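PDB 5IUV: aldehyde dehydrogenase family protein from Pseudomonas syringae pv. tomato, which probably oxidises indole-3-acetaldehyde to the auxin indole-3-acetic acid with NAD+ as cofactor, a route of auxin synthesis that contributes to virulence. Local coordinates for residues A[36-41]-A[45-50]; A[103-108]-A[168-173]; A[19-22]-A[27-30]. All blocks are in the same frame, centred on the assembly; numbering follows the deposited sequence.

Contact 1. Residues A[36-41]-A[45-50]; sequences TFDCIS and GRLLAK
The carboxylate of Asp38 has Leu47 CD1 lying over one face, 4.0 Å from Asp38 CG, and the ammonium group of Lys50 close to its plane on the syn side of OD1. Both contacts belong to a β hairpin, in which strand 36-40 runs antiparallel to strand 47-52. Lys50 NZ and Asp38 OD1 form a salt bridge of 2.8 Å, with the nitrogen 21° out of the carboxylate plane. The lysine chain runs alongside Asp38 and bends only at its last torsion (chi4 -69°), which turns NZ back onto the oxygen. Ile40 completes this exposed row: its CD1 meets Leu47 CD1 at 3.8 Å, so the same leucine methyl touches both the aspartate and the isoleucine.

Cys39, Leu48 and Ala49 turn to the other, more buried face, where Leu198 of helix 198-210 packs on Cys39 and Leu48. Here the pairing is interrupted by a classic β bulge, two residues, Leu48 and Ala49, standing opposite the single Cys39. Leu48 has a helix-like backbone conformation, and Cys39 still makes two bonds of 2.8 Å, from its N to Ala49 O and from Leu48 N to its O.

Toward the turn the strands are closed by a nearly linear bond from Ser41 N to Arg46 O. Beyond it Gly45, whose positive phi lets the chain reverse, gives only a weak bond, its N lying 2.7 Å from Ser41 O at an N-H...O angle of 129°.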
ATOM      1  N   THR A  36      37.063   5.637 -32.614  1.00 16.52           N
ATOM      2  CA  THR A  36      36.591   4.323 -32.197  1.00 13.56           C
ATOM      3  C   THR A  36      37.573   3.683 -31.215  1.00 13.59           C
ATOM      4  O   THR A  36      38.716   4.127 -31.097  1.00 13.18           O
ATOM      5  CB  THR A  36      36.394   3.375 -33.405  1.00 14.55           C
ATOM      6  OG1 THR A  36      37.653   3.154 -34.054  1.00 17.80           O
ATOM      7  CG2 THR A  36      35.419   3.966 -34.409  1.00 15.48           C
ATOM      8  N   PHE A  37      37.125   2.645 -30.512  1.00 12.45           N
ATOM      9  CA  PHE A  37      38.036   1.785 -29.764  1.00 13.10           C
ATOM     10  C   PHE A  37      37.814   0.336 -30.186  1.00 16.48           C
ATOM     11  O   PHE A  37      36.703  -0.044 -30.568  1.00 17.64           O
ATOM     12  CB  PHE A  37      37.860   1.951 -28.245  1.00 12.19           C
ATOM     13  CG  PHE A  37      36.511   1.526 -27.716  1.00 14.00           C
ATOM     14  CD1 PHE A  37      36.296   0.222 -27.294  1.00 14.77           C
ATOM     15  CD2 PHE A  37      35.475   2.442 -27.597  1.00 12.16           C
ATOM     16  CE1 PHE A  37      35.057  -0.174 -26.791  1.00 14.91           C
ATOM     17  CE2 PHE A  37      34.234   2.057 -27.092  1.00 12.30           C
ATOM     18  CZ  PHE A  37      34.025   0.750 -26.685  1.00 12.87           C
ATOM     19  N   ASP A  38      38.875  -0.462 -30.136  1.00 15.92           N
ATOM     20  CA  ASP A  38      38.781  -1.868 -30.512  1.00 17.25           C
ATOM     21  C   ASP A  38      38.030  -2.675 -29.462  1.00 17.87           C
ATOM     22  O   ASP A  38      38.368  -2.644 -28.281  1.00 19.38           O
ATOM     23  CB  ASP A  38      40.173  -2.467 -30.722  1.00 18.90           C
ATOM     24  CG  ASP A  38      40.888  -1.887 -31.925  1.00 21.65           C
ATOM     25  OD1 ASP A  38      40.248  -1.191 -32.739  1.00 20.35           O
ATOM     26  OD2 ASP A  38      42.101  -2.144 -32.059  1.00 25.38           O
ATOM     27  N   CYS A  39      36.997  -3.385 -29.901  1.00 16.16           N
ATOM     28  CA  CYS A  39      36.286  -4.314 -29.038  1.00 15.52           C
ATOM     29  C   CYS A  39      36.903  -5.700 -29.206  1.00 16.96           C
ATOM     30  O   CYS A  39      36.698  -6.357 -30.229  1.00 15.83           O
ATOM     31  CB  CYS A  39      34.789  -4.337 -29.372  1.00 12.34           C
ATOM     32  SG  CYS A  39      33.761  -5.333 -28.260  1.00 14.94           S
ATOM     33  N   ILE A  40      37.655  -6.131 -28.196  1.00 19.14           N
ATOM     34  CA  ILE A  40      38.417  -7.380 -28.240  1.00 20.75           C
ATOM     35  C   ILE A  40      37.761  -8.486 -27.414  1.00 17.63           C
ATOM     36  O   ILE A  40      37.373  -8.262 -26.272  1.00 18.47           O
ATOM     37  CB  ILE A  40      39.859  -7.161 -27.721  1.00 23.64           C
ATOM     38  CG1 ILE A  40      40.578  -6.109 -28.566  1.00 27.08           C
ATOM     39  CG2 ILE A  40      40.636  -8.469 -27.710  1.00 25.16           C
ATOM     40  CD1 ILE A  40      40.692  -6.483 -30.025  1.00 29.18           C
ATOM     41  N   SER A  41      37.643  -9.681 -27.989  1.00 17.50           N
ATOM     42  CA  SER A  41      37.039 -10.811 -27.285  1.00 18.02           C
ATOM     43  C   SER A  41      38.015 -11.519 -26.353  1.00 17.91           C
ATOM     44  O   SER A  41      39.111 -11.877 -26.766  1.00 19.29           O
ATOM     45  CB  SER A  41      36.489 -11.827 -28.282  1.00 18.73           C
ATOM     46  OG  SER A  41      35.933 -12.933 -27.600  1.00 18.38           O
ATOM     47  N   GLY A  45      40.874 -13.473 -28.106  1.00 28.62           N
ATOM     48  CA  GLY A  45      41.553 -12.251 -28.498  1.00 26.16           C
ATOM     49  C   GLY A  45      41.184 -11.726 -29.872  1.00 24.17           C
ATOM     50  O   GLY A  45      41.851 -10.833 -30.384  1.00 26.94           O
ATOM     51  N   ARG A  46      40.128 -12.261 -30.473  1.00 21.15           N
ATOM     52  CA  ARG A  46      39.724 -11.805 -31.801  1.00 21.19           C
ATOM     53  C   ARG A  46      39.126 -10.402 -31.743  1.00 23.96           C
ATOM     54  O   ARG A  46      38.580  -9.987 -30.713  1.00 20.73           O
ATOM     55  CB  ARG A  46      38.718 -12.768 -32.429  1.00 22.92           C
ATOM     56  CG  ARG A  46      37.308 -12.645 -31.865  1.00 25.89           C
ATOM     57  CD  ARG A  46      36.365 -13.664 -32.484  1.00 27.73           C
ATOM     58  NE  ARG A  46      36.696 -15.025 -32.076  1.00 31.76           N
ATOM     59  CZ  ARG A  46      35.984 -16.099 -32.403  1.00 32.09           C
ATOM     60  NH1 ARG A  46      34.891 -15.974 -33.148  1.00 28.24           N
ATOM     61  NH2 ARG A  46      36.366 -17.299 -31.986  1.00 33.21           N
ATOM     62  N   LEU A  47      39.232  -9.675 -32.852  1.00 24.50           N
ATOM     63  CA  LEU A  47      38.616  -8.360 -32.950  1.00 24.80           C
ATOM     64  C   LEU A  47      37.154  -8.511 -33.335  1.00 25.56           C
ATOM     65  O   LEU A  47      36.833  -9.057 -34.388  1.00 28.35           O
ATOM     66  CB  LEU A  47      39.339  -7.483 -33.970  1.00 24.80           C
ATOM     67  CG  LEU A  47      38.709  -6.115 -34.247  1.00 25.00           C
ATOM     68  CD1 LEU A  47      38.828  -5.183 -33.044  1.00 24.56           C
ATOM     69  CD2 LEU A  47      39.332  -5.477 -35.481  1.00 26.79           C
ATOM     70  N   LEU A  48      36.270  -8.020 -32.477  1.00 20.28           N
ATOM     71  CA  LEU A  48      34.842  -8.118 -32.723  1.00 16.90           C
ATOM     72  C   LEU A  48      34.331  -6.961 -33.569  1.00 18.53           C
ATOM     73  O   LEU A  48      33.581  -7.165 -34.521  1.00 18.94           O
ATOM     74  CB  LEU A  48      34.078  -8.162 -31.398  1.00 14.74           C
ATOM     75  CG  LEU A  48      34.361  -9.374 -30.514  1.00 16.05           C
ATOM     76  CD1 LEU A  48      33.573  -9.285 -29.207  1.00 13.01           C
ATOM     77  CD2 LEU A  48      34.046 -10.670 -31.266  1.00 14.69           C
ATOM     78  N   ALA A  49      34.731  -5.747 -33.205  1.00 18.32           N
ATOM     79  CA  ALA A  49      34.242  -4.550 -33.872  1.00 17.63           C
ATOM     80  C   ALA A  49      35.035  -3.328 -33.469  1.00 17.49           C
ATOM     81  O   ALA A  49      35.642  -3.290 -32.395  1.00 16.48           O
ATOM     82  CB  ALA A  49      32.769  -4.325 -33.559  1.00 17.67           C
ATOM     83  N   LYS A  50      35.021  -2.323 -34.337  1.00 17.64           N
ATOM     84  CA  LYS A  50      35.489  -1.004 -33.957  1.00 16.89           C
ATOM     85  C   LYS A  50      34.263  -0.237 -33.484  1.00 15.50           C
ATOM     86  O   LYS A  50      33.317  -0.023 -34.240  1.00 14.94           O
ATOM     87  CB  LYS A  50      36.206  -0.313 -35.118  1.00 18.65           C
ATOM     88  CG  LYS A  50      37.543  -0.979 -35.481  1.00 22.09           C
ATOM     89  CD  LYS A  50      38.404  -0.106 -36.387  1.00 27.63           C
ATOM     90  CE  LYS A  50      39.766  -0.744 -36.648  1.00 29.75           C
ATOM     91  NZ  LYS A  50      40.644  -0.772 -35.445  1.00 30.59           N
TER

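Contact 2. Residues A[103-108]-A[168-173]. With NAD (nicotinamide-adenine-dinucleotide), chain C.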
ATOM      1  N   LEU A 103      25.165 -14.705 -27.859  1.00  9.42           N
ATOM      2  CA  LEU A 103      26.456 -14.887 -28.499  1.00  9.68           C
ATOM      3  C   LEU A 103      27.291 -13.609 -28.391  1.00  9.52           C
ATOM      4  O   LEU A 103      28.484 -13.662 -28.097  1.00 10.19           O
ATOM      5  CB  LEU A 103      26.266 -15.308 -29.960  1.00  9.98           C
ATOM      6  CG  LEU A 103      27.507 -15.689 -30.763  1.00 13.06           C
ATOM      7  CD1 LEU A 103      28.358 -16.722 -30.021  1.00 12.40           C
ATOM      8  CD2 LEU A 103      27.087 -16.224 -32.119  1.00 12.93           C
ATOM      9  N   LEU A 104      26.659 -12.460 -28.614  1.00  9.27           N
ATOM     10  CA  LEU A 104      27.347 -11.183 -28.462  1.00 12.80           C
ATOM     11  C   LEU A 104      27.907 -11.013 -27.053  1.00 13.90           C
ATOM     12  O   LEU A 104      29.037 -10.562 -26.879  1.00 16.46           O
ATOM     13  CB  LEU A 104      26.408 -10.020 -28.785  1.00 13.15           C
ATOM     14  CG  LEU A 104      26.053  -9.822 -30.258  1.00 15.07           C
ATOM     15  CD1 LEU A 104      24.935  -8.794 -30.380  1.00 16.65           C
ATOM     16  CD2 LEU A 104      27.267  -9.395 -31.061  1.00 12.87           C
ATOM     17  N   GLU A 105      27.111 -11.380 -26.054  1.00 11.94           N
ATOM     18  CA  GLU A 105      27.516 -11.246 -24.659  1.00 12.80           C
ATOM     19  C   GLU A 105      28.724 -12.123 -24.356  1.00 14.04           C
ATOM     20  O   GLU A 105      29.711 -11.676 -23.756  1.00 12.75           O
ATOM     21  CB  GLU A 105      26.355 -11.615 -23.735  1.00 17.00           C
ATOM     22  CG  GLU A 105      26.421 -10.973 -22.369  1.00 22.55           C
ATOM     23  CD  GLU A 105      25.830  -9.575 -22.368  1.00 28.59           C
ATOM     24  OE1 GLU A 105      26.311  -8.721 -23.148  1.00 29.51           O
ATOM     25  OE2 GLU A 105      24.884  -9.330 -21.586  1.00 29.67           O
ATOM     26  N   THR A 106      28.646 -13.377 -24.791  1.00 12.81           N
ATOM     27  CA  THR A 106      29.732 -14.321 -24.580  1.00 12.92           C
ATOM     28  C   THR A 106      31.018 -13.875 -25.275  1.00 10.01           C
ATOM     29  O   THR A 106      32.089 -13.897 -24.675  1.00 12.38           O
ATOM     30  CB  THR A 106      29.331 -15.727 -25.065  1.00 12.53           C
ATOM     31  OG1 THR A 106      28.416 -16.294 -24.120  1.00 13.70           O
ATOM     32  CG2 THR A 106      30.555 -16.643 -25.196  1.00 13.22           C
ATOM     33  N   LEU A 107      30.915 -13.465 -26.535  1.00  9.99           N
ATOM     34  CA  LEU A 107      32.084 -12.984 -27.269  1.00 11.55           C
ATOM     35  C   LEU A 107      32.648 -11.703 -26.658  1.00 10.77           C
ATOM     36  O   LEU A 107      33.862 -11.511 -26.610  1.00 12.42           O
ATOM     37  CB  LEU A 107      31.734 -12.750 -28.743  1.00 10.29           C
ATOM     38  CG  LEU A 107      31.399 -14.007 -29.551  1.00 10.49           C
ATOM     39  CD1 LEU A 107      30.891 -13.633 -30.933  1.00 10.79           C
ATOM     40  CD2 LEU A 107      32.628 -14.915 -29.637  1.00 11.10           C
ATOM     41  N   ASP A 108      31.763 -10.834 -26.185  1.00  9.89           N
ATOM     42  CA  ASP A 108      32.165  -9.514 -25.701  1.00 14.03           C
ATOM     43  C   ASP A 108      32.938  -9.587 -24.384  1.00 13.06           C
ATOM     44  O   ASP A 108      33.982  -8.953 -24.233  1.00 13.31           O
ATOM     45  CB  ASP A 108      30.929  -8.629 -25.531  1.00 13.08           C
ATOM     46  CG  ASP A 108      31.234  -7.157 -25.640  1.00 16.48           C
ATOM     47  OD1 ASP A 108      32.428  -6.770 -25.696  1.00 15.98           O
ATOM     48  OD2 ASP A 108      30.255  -6.381 -25.646  1.00 15.77           O
ATOM     49  N   ASN A 168      29.817  -7.106 -16.217  1.00 10.75           N
ATOM     50  CA  ASN A 168      29.721  -8.495 -15.761  1.00 13.13           C
ATOM     51  C   ASN A 168      28.385  -9.148 -16.121  1.00 13.05           C
ATOM     52  O   ASN A 168      28.331 -10.355 -16.362  1.00 12.94           O
ATOM     53  CB  ASN A 168      29.978  -8.600 -14.257  1.00 14.25           C
ATOM     54  CG  ASN A 168      28.914  -7.913 -13.426  1.00 18.19           C
ATOM     55  OD1 ASN A 168      28.415  -6.845 -13.788  1.00 20.11           O
ATOM     56  ND2 ASN A 168      28.562  -8.524 -12.300  1.00 19.78           N
ATOM     57  N   PHE A 169      27.319  -8.353 -16.153  1.00 13.35           N
ATOM     58  CA  PHE A 169      26.040  -8.774 -16.725  1.00 12.99           C
ATOM     59  C   PHE A 169      25.515  -7.656 -17.625  1.00 12.13           C
ATOM     60  O   PHE A 169      24.556  -6.977 -17.258  1.00 12.13           O
ATOM     61  CB  PHE A 169      24.998  -9.083 -15.644  1.00 11.92           C
ATOM     62  CG  PHE A 169      25.343 -10.239 -14.753  1.00 16.83           C
ATOM     63  CD1 PHE A 169      24.986 -11.532 -15.099  1.00 18.21           C
ATOM     64  CD2 PHE A 169      25.980 -10.030 -13.538  1.00 17.65           C
ATOM     65  CE1 PHE A 169      25.292 -12.600 -14.267  1.00 20.38           C
ATOM     66  CE2 PHE A 169      26.280 -11.091 -12.701  1.00 18.22           C
ATOM     67  CZ  PHE A 169      25.934 -12.376 -13.065  1.00 19.20           C
ATOM     68  N   PRO A 170      26.134  -7.466 -18.803  1.00 11.99           N
ATOM     69  CA  PRO A 170      25.899  -6.262 -19.616  1.00 12.93           C
ATOM     70  C   PRO A 170      24.431  -6.028 -19.959  1.00 14.14           C
ATOM     71  O   PRO A 170      23.889  -4.959 -19.662  1.00 15.23           O
ATOM     72  CB  PRO A 170      26.708  -6.532 -20.897  1.00 11.87           C
ATOM     73  CG  PRO A 170      27.743  -7.518 -20.492  1.00 14.27           C
ATOM     74  CD  PRO A 170      27.103  -8.380 -19.436  1.00 12.38           C
ATOM     75  N   LEU A 171      23.787  -7.014 -20.571  1.00 13.03           N
ATOM     76  CA  LEU A 171      22.391  -6.830 -20.962  1.00 12.89           C
ATOM     77  C   LEU A 171      21.460  -6.836 -19.754  1.00 11.90           C
ATOM     78  O   LEU A 171      20.552  -6.005 -19.657  1.00 14.12           O
ATOM     79  CB  LEU A 171      21.957  -7.901 -21.966  1.00 13.69           C
ATOM     80  CG  LEU A 171      20.494  -7.785 -22.417  1.00 16.91           C
ATOM     81  CD1 LEU A 171      20.239  -6.430 -23.059  1.00 16.58           C
ATOM     82  CD2 LEU A 171      20.129  -8.894 -23.383  1.00 20.01           C
ATOM     83  N   MET A 172      21.672  -7.767 -18.829  1.00 10.23           N
ATOM     84  CA  MET A 172      20.764  -7.882 -17.699  1.00 10.37           C
ATOM     85  C   MET A 172      20.780  -6.631 -16.822  1.00 10.18           C
ATOM     86  O   MET A 172      19.720  -6.147 -16.437  1.00  9.86           O
ATOM     87  CB  MET A 172      21.083  -9.109 -16.847  1.00 11.97           C
ATOM     88  CG  MET A 172      19.957  -9.428 -15.873  1.00 15.68           C
ATOM     89  SD  MET A 172      20.296 -10.769 -14.718  1.00 33.61           S
ATOM     90  CE  MET A 172      21.128 -11.945 -15.765  1.00 37.32           C
ATOM     91  N   MET A 173      21.969  -6.114 -16.508  1.00 10.30           N
ATOM     92  CA  MET A 173      22.079  -4.883 -15.713  1.00 12.51           C
ATOM     93  C   MET A 173      21.481  -3.689 -16.438  1.00  9.80           C
ATOM     94  O   MET A 173      20.862  -2.829 -15.811  1.00 11.47           O
ATOM     95  CB  MET A 173      23.538  -4.566 -15.355  1.00 13.22           C
ATOM     96  CG  MET A 173      24.185  -5.508 -14.352  1.00 17.07           C
ATOM     97  SD  MET A 173      23.339  -5.570 -12.760  1.00 42.14           S
ATOM     98  CE  MET A 173      22.485  -7.142 -12.901  1.00 33.52           C
TER
HETATM   99  PA  NAD C 700      33.509   0.613 -12.818  1.00 19.45           P
HETATM  100  O1A NAD C 700      33.201   1.346 -11.568  1.00 13.32           O
HETATM  101  O2A NAD C 700      34.967   0.677 -13.230  1.00 21.98           O
HETATM  102  O5B NAD C 700      32.612   1.150 -14.000  1.00 15.41           O
HETATM  103  C5B NAD C 700      31.198   0.911 -14.154  1.00 16.22           C
HETATM  104  C4B NAD C 700      30.717   1.801 -15.272  1.00 15.78           C
HETATM  105  O4B NAD C 700      31.049   3.171 -14.957  1.00 15.93           O
HETATM  106  C3B NAD C 700      31.279   1.544 -16.674  1.00 31.86           C
HETATM  107  O3B NAD C 700      30.286   1.772 -17.668  1.00 37.62           O
HETATM  108  C2B NAD C 700      32.404   2.576 -16.784  1.00 27.63           C
HETATM  109  O2B NAD C 700      32.702   2.911 -18.136  1.00 15.53           O
HETATM  110  C1B NAD C 700      31.793   3.742 -16.012  1.00 17.08           C
HETATM  111  N9A NAD C 700      32.723   4.716 -15.448  1.00 13.18           N
HETATM  112  C8A NAD C 700      34.036   4.525 -15.106  1.00  9.88           C
HETATM  113  N7A NAD C 700      34.652   5.613 -14.709  1.00 10.67           N
HETATM  114  C5A NAD C 700      33.663   6.590 -14.771  1.00  9.73           C
HETATM  115  C6A NAD C 700      33.660   7.958 -14.429  1.00  9.98           C
HETATM  116  N6A NAD C 700      34.740   8.625 -14.008  1.00 11.79           N
HETATM  117  N1A NAD C 700      32.492   8.631 -14.557  1.00 10.90           N
HETATM  118  C2A NAD C 700      31.418   7.981 -15.017  1.00 10.88           C
HETATM  119  N3A NAD C 700      31.306   6.701 -15.385  1.00  9.95           N
HETATM  120  C4A NAD C 700      32.472   6.049 -15.226  1.00 11.33           C
HETATM  121  O3  NAD C 700      33.106  -0.930 -12.634  1.00 29.48           O
HETATM  122  PN  NAD C 700      33.238  -2.233 -13.561  1.00 38.13           P
HETATM  123  O1N NAD C 700      34.659  -2.649 -13.503  1.00 39.42           O
HETATM  124  O2N NAD C 700      32.625  -1.949 -14.880  1.00 34.22           O
HETATM  125  O5D NAD C 700      32.278  -3.280 -12.830  1.00 41.32           O
HETATM  126  C5D NAD C 700      32.704  -4.047 -11.683  1.00 37.67           C
HETATM  127  C4D NAD C 700      32.073  -3.441 -10.453  1.00 36.96           C
HETATM  128  O4D NAD C 700      30.633  -3.474 -10.586  1.00 44.24           O
HETATM  129  C3D NAD C 700      32.364  -4.174  -9.150  1.00 39.08           C
HETATM  130  O3D NAD C 700      32.717  -3.240  -8.135  1.00 37.72           O
HETATM  131  C2D NAD C 700      31.026  -4.867  -8.866  1.00 42.46           C
HETATM  132  O2D NAD C 700      30.730  -5.128  -7.498  1.00 44.84           O
HETATM  133  C1D NAD C 700      30.006  -3.838  -9.405  1.00 43.68           C
HETATM  134  N1N NAD C 700      28.672  -4.512  -9.706  1.00 42.41           N
HETATM  135  C2N NAD C 700      27.604  -4.140  -8.853  1.00 41.71           C
HETATM  136  C3N NAD C 700      26.336  -4.651  -9.081  1.00 40.59           C
HETATM  137  C7N NAD C 700      25.170  -4.357  -8.171  1.00 36.70           C
HETATM  138  O7N NAD C 700      25.366  -3.791  -7.074  1.00 38.19           O
HETATM  139  N7N NAD C 700      23.993  -4.813  -8.522  1.00 29.96           N
HETATM  140  C4N NAD C 700      26.151  -5.541 -10.141  1.00 41.24           C
HETATM  141  C5N NAD C 700      27.221  -5.916 -10.945  1.00 42.19           C
HETATM  142  C6N NAD C 700      28.479  -5.384 -10.713  1.00 42.32           C
HETATM  143  O   HOH W   1      23.750  -9.823 -19.099  1.00 14.77           O
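Glu105 reaches Pro170 and Leu171 by an extended first torsion (chi1 -155°) followed by a sharp bend at the second (chi2 84°), which carries its carboxylate out from helix 98-109 to the start of helix 170-183. There OE2 accepts a bond from Leu171 N at 2.8 Å through its syn lone pair, and the bond is close to straight, with an N-H...O angle of 163°. The pyrrolidine ring of Pro170 lies over one face of the same carboxylate; Glu105 CD is 3.4 Å from Pro170 CG, and the packing is tight.

The helix reached in this way, with Phe169 at its N-cap, is the connection of a β-α-β crossover: it leads from strand 149-164 to the parallel strand 187-191 in the sheet of the nucleotide-binding, Rossmann-like domain. A water extends the grip on its first turn, donating to Glu105 OE2 and accepting from Met172 N at 2.9 Å. OE1 is taken by the hydroxyl of Thr199 in helix 198-210, which fixes the rotation of the carboxylate. The amino-terminal end of the helix would be expected to stabilise a negative charge at this buried position.

The side of this turn remote from Glu105 meets the cofactor. Asn168 presents its amide to the nicotinamide ring, with OD1 3.2 Å from C5N of NAD, and Met173 SD lies 3.8 Å from C4N.

Contact 3. Residues A[19-22]-A[27-30]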
ATOM      1  N   GLU A  19      27.339  -4.619 -35.013  1.00  9.42           N
ATOM      2  CA  GLU A  19      27.174  -3.170 -35.017  1.00  9.88           C
ATOM      3  C   GLU A  19      28.023  -2.552 -33.911  1.00 11.30           C
ATOM      4  O   GLU A  19      27.999  -3.023 -32.775  1.00 11.72           O
ATOM      5  CB  GLU A  19      25.699  -2.791 -34.827  1.00 10.06           C
ATOM      6  CG  GLU A  19      25.432  -1.296 -34.835  1.00 10.71           C
ATOM      7  CD  GLU A  19      25.829  -0.640 -36.151  1.00 13.73           C
ATOM      8  OE1 GLU A  19      25.231  -0.968 -37.202  1.00 14.71           O
ATOM      9  OE2 GLU A  19      26.749   0.197 -36.139  1.00 12.84           O
ATOM     10  N   GLY A  20      28.770  -1.501 -34.244  1.00 10.13           N
ATOM     11  CA  GLY A  20      29.601  -0.826 -33.262  1.00 10.71           C
ATOM     12  C   GLY A  20      29.277   0.639 -33.021  1.00 10.20           C
ATOM     13  O   GLY A  20      29.917   1.285 -32.196  1.00 12.29           O
ATOM     14  N   ARG A  21      28.287   1.170 -33.729  1.00  8.92           N
ATOM     15  CA  ARG A  21      27.977   2.591 -33.640  1.00  7.91           C
ATOM     16  C   ARG A  21      27.176   2.979 -32.399  1.00 10.70           C
ATOM     17  O   ARG A  21      26.565   2.135 -31.736  1.00  9.21           O
ATOM     18  CB  ARG A  21      27.230   3.037 -34.905  1.00  9.32           C
ATOM     19  CG  ARG A  21      28.146   3.181 -36.140  1.00 10.45           C
ATOM     20  CD  ARG A  21      27.349   3.415 -37.413  1.00 11.49           C
ATOM     21  NE  ARG A  21      26.413   2.323 -37.696  1.00 12.40           N
ATOM     22  CZ  ARG A  21      25.415   2.404 -38.574  1.00 12.41           C
ATOM     23  NH1 ARG A  21      25.205   3.530 -39.246  1.00 12.27           N
ATOM     24  NH2 ARG A  21      24.609   1.366 -38.764  1.00 11.44           N
ATOM     25  N   ALA A  22      27.194   4.271 -32.083  1.00  9.66           N
ATOM     26  CA  ALA A  22      26.306   4.817 -31.061  1.00  8.60           C
ATOM     27  C   ALA A  22      24.899   4.909 -31.636  1.00  9.37           C
ATOM     28  O   ALA A  22      24.712   4.736 -32.842  1.00  7.34           O
ATOM     29  CB  ALA A  22      26.797   6.184 -30.592  1.00  8.25           C
ATOM     30  N   GLU A  27      18.638   6.599 -34.773  1.00 11.25           N
ATOM     31  CA  GLU A  27      19.617   6.198 -35.793  1.00 11.06           C
ATOM     32  C   GLU A  27      20.981   5.861 -35.212  1.00  7.80           C
ATOM     33  O   GLU A  27      21.444   6.509 -34.278  1.00  7.54           O
ATOM     34  CB  GLU A  27      19.791   7.303 -36.850  1.00 10.37           C
ATOM     35  CG  GLU A  27      18.571   7.524 -37.733  1.00 14.64           C
ATOM     36  CD  GLU A  27      18.805   8.572 -38.812  1.00 21.13           C
ATOM     37  OE1 GLU A  27      19.926   9.112 -38.895  1.00 22.21           O
ATOM     38  OE2 GLU A  27      17.863   8.853 -39.580  1.00 23.85           O
ATOM     39  N   TYR A  28      21.630   4.851 -35.780  1.00  8.88           N
ATOM     40  CA  TYR A  28      23.019   4.587 -35.442  1.00 10.19           C
ATOM     41  C   TYR A  28      23.863   5.730 -35.985  1.00 10.83           C
ATOM     42  O   TYR A  28      23.531   6.319 -37.011  1.00 11.42           O
ATOM     43  CB  TYR A  28      23.485   3.229 -35.984  1.00 10.02           C
ATOM     44  CG  TYR A  28      22.923   2.076 -35.182  1.00  8.98           C
ATOM     45  CD1 TYR A  28      23.366   1.831 -33.888  1.00  9.06           C
ATOM     46  CD2 TYR A  28      21.928   1.256 -35.703  1.00  9.60           C
ATOM     47  CE1 TYR A  28      22.840   0.792 -33.135  1.00  9.53           C
ATOM     48  CE2 TYR A  28      21.403   0.207 -34.961  1.00  8.99           C
ATOM     49  CZ  TYR A  28      21.864  -0.015 -33.679  1.00  8.46           C
ATOM     50  OH  TYR A  28      21.348  -1.044 -32.929  1.00  9.91           O
ATOM     51  N   THR A  29      24.931   6.063 -35.272  1.00 10.93           N
ATOM     52  CA  THR A  29      25.757   7.207 -35.626  1.00 12.35           C
ATOM     53  C   THR A  29      27.174   7.007 -35.120  1.00 11.21           C
ATOM     54  O   THR A  29      27.387   6.381 -34.082  1.00  9.69           O
ATOM     55  CB  THR A  29      25.177   8.525 -35.043  1.00 10.49           C
ATOM     56  OG1 THR A  29      26.048   9.618 -35.352  1.00 13.02           O
ATOM     57  CG2 THR A  29      25.031   8.426 -33.528  1.00  8.34           C
ATOM     58  N   ALA A  30      28.152   7.528 -35.852  1.00 15.05           N
ATOM     59  CA  ALA A  30      29.510   7.559 -35.337  1.00 13.61           C
ATOM     60  C   ALA A  30      29.562   8.586 -34.219  1.00 13.31           C
ATOM     61  O   ALA A  30      28.668   9.424 -34.092  1.00 12.25           O
ATOM     62  CB  ALA A  30      30.509   7.897 -36.437  1.00 16.76           C
TER
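Tyr28 offers its ring to Glu19 and its CB to Arg21, so that one aromatic residue supports both halves of an ion pair. The carboxylate of Glu19 is stacked nearly parallel to the ring, their planes 13° apart, and Glu19 CG makes a CH-pi contact over the face, 3.9 Å from the centroid of the Tyr28 ring. A bend in the glutamate chain at its second torsion (chi2 61°) folds the acid back over the tyrosine. Arg21 crosses Tyr28 at about a right angle and sets one guanidinium face on it, with Tyr28 CB 3.3 Å from Arg21 CZ.

Between the two charged groups the grip is side-on: NE and NH2 of Arg21 go to OE2 and OE1 of Glu19. Both oxygens lie close to the guanidinium plane, yet the nitrogens approach from above the carboxylate plane. OE2 also accepts from Arg21 N, at 3.0 Å, with its anti lone pair.

Behind these side chains the backbone enters the small hairpin of strands 22-24 and 27-29. Ala22 and Thr29 form an antiparallel hydrogen-bonded pair, in which Thr29 N is 2.8 Å from Ala22 O and the return bond is weak. The phenol hydroxyl is bonded to Ile201 O of helix 198-210, which anchors the ring beneath the ion pair. With three donors of Arg21 directed at one carboxylate, the negative charge of Glu19 is probably well compensated at this surface.

Contacts 1 and 2 touch directly, their centres 14 Å apart. Ser41 OG lies 2.7 Å from Leu107 O, a probable hydrogen bond, and Cys39 SG packs 3.2 Å from Asp108 OD1, so the hairpin of contact 1 rests on the helix that carries Glu105. Contact 3 precedes both in the chain; its centre is 15 Å from that of contact 1 and 18 Å from that of contact 2, and it touches neither. Helix 198-210 meets all three. Contact 2 borders the nicotinamide, whereas contact 1 approaches another part of the NAD site: the side chain of Phe37 is about 4 Å from that of Glu194, which is hydrogen-bonded to NAD.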